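Local structure of putative oxidoreductase yhhX (Escherichia coli K-12, 3F4L) at residues Leu19-Asn24 with Gly296-Val301. The protein probably acts as an NADP-dependent oxidoreductase of the Gfo/Idh/MocA family, perhaps oxidising scyllo-inositol. Sequence-based numbering, arbitrary orientation.
Sequences LPYVLN and GDYGRV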
ATOM      1  N   LEU A  19       7.377  -6.566  34.025  1.00 16.41           N
ATOM      2  CA  LEU A  19       8.188  -7.264  35.014  1.00 16.08           C
ATOM      3  C   LEU A  19       9.396  -8.038  34.495  1.00 17.77           C
ATOM      4  O   LEU A  19      10.476  -7.965  35.086  1.00 15.49           O
ATOM      5  CB  LEU A  19       7.281  -8.160  35.876  1.00 17.43           C
ATOM      6  CG  LEU A  19       6.826  -7.580  37.233  1.00 21.88           C
ATOM      7  CD1 LEU A  19       6.800  -6.056  37.198  1.00 21.12           C
ATOM      8  CD2 LEU A  19       5.467  -8.131  37.614  1.00 18.67           C
ATOM      9  N   PRO A  20       9.245  -8.773  33.379  1.00 16.77           N
ATOM     10  CA  PRO A  20      10.408  -9.518  32.879  1.00 16.10           C
ATOM     11  C   PRO A  20      11.617  -8.609  32.654  1.00 16.03           C
ATOM     12  O   PRO A  20      12.764  -9.008  32.865  1.00 16.10           O
ATOM     13  CB  PRO A  20       9.897 -10.127  31.569  1.00 15.33           C
ATOM     14  CG  PRO A  20       8.426 -10.325  31.838  1.00 15.16           C
ATOM     15  CD  PRO A  20       8.056  -9.021  32.541  1.00 15.58           C
ATOM     16  N   TYR A  21      11.344  -7.382  32.234  1.00 14.26           N
ATOM     17  CA  TYR A  21      12.385  -6.402  31.945  1.00 14.42           C
ATOM     18  C   TYR A  21      12.852  -5.629  33.177  1.00 16.45           C
ATOM     19  O   TYR A  21      14.047  -5.365  33.347  1.00 15.81           O
ATOM     20  CB  TYR A  21      11.868  -5.426  30.882  1.00 15.43           C
ATOM     21  CG  TYR A  21      11.600  -6.090  29.555  1.00 13.68           C
ATOM     22  CD1 TYR A  21      12.648  -6.368  28.666  1.00 16.02           C
ATOM     23  CD2 TYR A  21      10.316  -6.494  29.205  1.00 13.41           C
ATOM     24  CE1 TYR A  21      12.421  -7.024  27.476  1.00 10.30           C
ATOM     25  CE2 TYR A  21      10.073  -7.160  28.008  1.00 12.37           C
ATOM     26  CZ  TYR A  21      11.128  -7.422  27.150  1.00 14.56           C
ATOM     27  OH  TYR A  21      10.883  -8.075  25.974  1.00 14.82           O
ATOM     28  N   VAL A  22      11.904  -5.259  34.031  1.00 15.11           N
ATOM     29  CA  VAL A  22      12.215  -4.516  35.236  1.00 15.31           C
ATOM     30  C   VAL A  22      12.969  -5.373  36.244  1.00 17.01           C
ATOM     31  O   VAL A  22      13.900  -4.895  36.899  1.00 16.81           O
ATOM     32  CB  VAL A  22      10.926  -3.962  35.874  1.00 13.93           C
ATOM     33  CG1 VAL A  22      11.239  -3.311  37.235  1.00 12.55           C
ATOM     34  CG2 VAL A  22      10.307  -2.937  34.931  1.00 13.17           C
ATOM     35  N   LEU A  23      12.579  -6.643  36.363  1.00 18.38           N
ATOM     36  CA  LEU A  23      13.243  -7.539  37.305  1.00 18.30           C
ATOM     37  C   LEU A  23      14.646  -7.923  36.820  1.00 20.18           C
ATOM     38  O   LEU A  23      15.406  -8.558  37.547  1.00 18.63           O
ATOM     39  CB  LEU A  23      12.392  -8.795  37.538  1.00 15.77           C
ATOM     40  CG  LEU A  23      10.972  -8.515  38.046  1.00 18.67           C
ATOM     41  CD1 LEU A  23      10.167  -9.824  38.120  1.00 19.84           C
ATOM     42  CD2 LEU A  23      11.042  -7.842  39.418  1.00 18.09           C
ATOM     43  N   ASN A  24      14.985  -7.541  35.591  1.00 21.39           N
ATOM     44  CA  ASN A  24      16.316  -7.832  35.057  1.00 23.99           C
ATOM     45  C   ASN A  24      17.219  -6.606  35.280  1.00 24.76           C
ATOM     46  O   ASN A  24      18.394  -6.601  34.886  1.00 24.77           O
ATOM     47  CB  ASN A  24      16.234  -8.132  33.559  1.00 26.89           C
ATOM     48  CG  ASN A  24      17.085  -9.329  33.150  1.00 32.51           C
ATOM     49  OD1 ASN A  24      18.251  -9.454  33.542  1.00 31.99           O
ATOM     50  ND2 ASN A  24      16.504 -10.210  32.344  1.00 33.76           N
ATOM     51  N   GLY A 296      16.461  -5.649  19.865  1.00 29.25           N
ATOM     52  CA  GLY A 296      15.354  -4.946  20.488  1.00 28.19           C
ATOM     53  C   GLY A 296      15.332  -5.221  21.981  1.00 28.47           C
ATOM     54  O   GLY A 296      15.759  -6.293  22.426  1.00 28.47           O
ATOM     55  N   ASP A 297      14.835  -4.261  22.758  1.00 26.97           N
ATOM     56  CA  ASP A 297      14.765  -4.418  24.206  1.00 24.10           C
ATOM     57  C   ASP A 297      13.739  -3.448  24.795  1.00 22.82           C
ATOM     58  O   ASP A 297      14.011  -2.247  24.932  1.00 21.69           O
ATOM     59  CB  ASP A 297      16.157  -4.182  24.815  1.00 25.47           C
ATOM     60  CG  ASP A 297      16.179  -4.334  26.331  1.00 25.74           C
ATOM     61  OD1 ASP A 297      15.211  -4.876  26.901  1.00 25.41           O
ATOM     62  OD2 ASP A 297      17.177  -3.918  26.959  1.00 27.41           O
ATOM     63  N   TYR A 298      12.562  -3.971  25.144  1.00 20.78           N
ATOM     64  CA  TYR A 298      11.501  -3.130  25.697  1.00 18.25           C
ATOM     65  C   TYR A 298      11.904  -2.452  27.001  1.00 16.77           C
ATOM     66  O   TYR A 298      11.310  -1.447  27.392  1.00 16.00           O
ATOM     67  CB  TYR A 298      10.226  -3.945  25.926  1.00 16.60           C
ATOM     68  CG  TYR A 298       9.622  -4.504  24.659  1.00 15.94           C
ATOM     69  CD1 TYR A 298       9.729  -3.811  23.452  1.00 16.36           C
ATOM     70  CD2 TYR A 298       8.897  -5.697  24.671  1.00 16.94           C
ATOM     71  CE1 TYR A 298       9.125  -4.287  22.289  1.00 15.86           C
ATOM     72  CE2 TYR A 298       8.284  -6.185  23.505  1.00 14.26           C
ATOM     73  CZ  TYR A 298       8.406  -5.471  22.323  1.00 16.42           C
ATOM     74  OH  TYR A 298       7.800  -5.923  21.168  1.00 17.77           O
ATOM     75  N   GLY A 299      12.926  -3.001  27.653  1.00 14.01           N
ATOM     76  CA  GLY A 299      13.395  -2.447  28.911  1.00 15.08           C
ATOM     77  C   GLY A 299      14.099  -1.118  28.741  1.00 17.15           C
ATOM     78  O   GLY A 299      14.376  -0.420  29.719  1.00 15.61           O
ATOM     79  N   ARG A 300      14.392  -0.764  27.496  1.00 15.14           N
ATOM     80  CA  ARG A 300      15.061   0.497  27.225  1.00 18.19           C
ATOM     81  C   ARG A 300      14.157   1.669  27.605  1.00 16.46           C
ATOM     82  O   ARG A 300      14.628   2.791  27.752  1.00 17.91           O
ATOM     83  CB  ARG A 300      15.506   0.545  25.757  1.00 17.57           C
ATOM     84  CG  ARG A 300      16.788  -0.279  25.556  1.00 24.20           C
ATOM     85  CD  ARG A 300      17.009  -0.782  24.133  1.00 27.86           C
ATOM     86  NE  ARG A 300      17.194   0.294  23.170  1.00 31.15           N
ATOM     87  CZ  ARG A 300      17.511   0.101  21.893  1.00 33.63           C
ATOM     88  NH1 ARG A 300      17.681  -1.138  21.438  1.00 31.97           N
ATOM     89  NH2 ARG A 300      17.649   1.143  21.074  1.00 31.88           N
ATOM     90  N   VAL A 301      12.867   1.391  27.778  1.00 14.96           N
ATOM     91  CA  VAL A 301      11.905   2.401  28.194  1.00 14.56           C
ATOM     92  C   VAL A 301      12.266   2.768  29.632  1.00 16.06           C
ATOM     93  O   VAL A 301      12.310   3.938  30.002  1.00 16.38           O
ATOM     94  CB  VAL A 301      10.451   1.852  28.166  1.00 13.64           C
ATOM     95  CG1 VAL A 301       9.511   2.819  28.902  1.00 14.23           C
ATOM     96  CG2 VAL A 301       9.977   1.660  26.717  1.00 11.61           C
TER
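D297 OD1 accepts a hydrogen bond from G299 N (3.0 Å) and lies 3.5 Å from Y21 CD1 on the facing segment. This is a side-chain cap on the type I turn D297–R300, which leads into helix 300-311 of the C-terminal α/β domain; Y21 belongs to helix 12-22 of the NAD-binding Rossmann fold, so the contact joins the two domains of a Gfo/Idh/MocA protein. The amide meets OD1 from well above the carboxylate plane. D297 CG is anti to the backbone N (chi1 -180°), which folds the carboxylate back over the turn and close to the Y21 ring, while OD2 makes a salt bridge with R25, which directly follows the 19-24 segment. The domains are thus tied by charge as well as by packing.

The apolar part of the contact is carried by Y21, whose CB meets G299 CA at 3.9 Å. A CB on G299 would point at Y21 CB and also crowd D297 OD1, so the glycine lets the turn come this close. Y298 sets its CB over one face of the Y21 ring, 3.9 Å from the centroid and 15° off the normal, in a CH-pi contact. The two rings lie oblique to each other, with planes at 62°. No hydrogen bond passes between the segments; outside them, Q253 OE1 accepts from Y298 N and pairs weakly with Y21 OH, and Y298 OH is hydrogen-bonded to D128 OD1. With an alanine at Y21, Y298 CB is likely to lose the aromatic face it packs on, and a gap would probably open beside the capped turn. At the far end of the Y21 ring, OH comes to 3.4 Å from Y298 CD2.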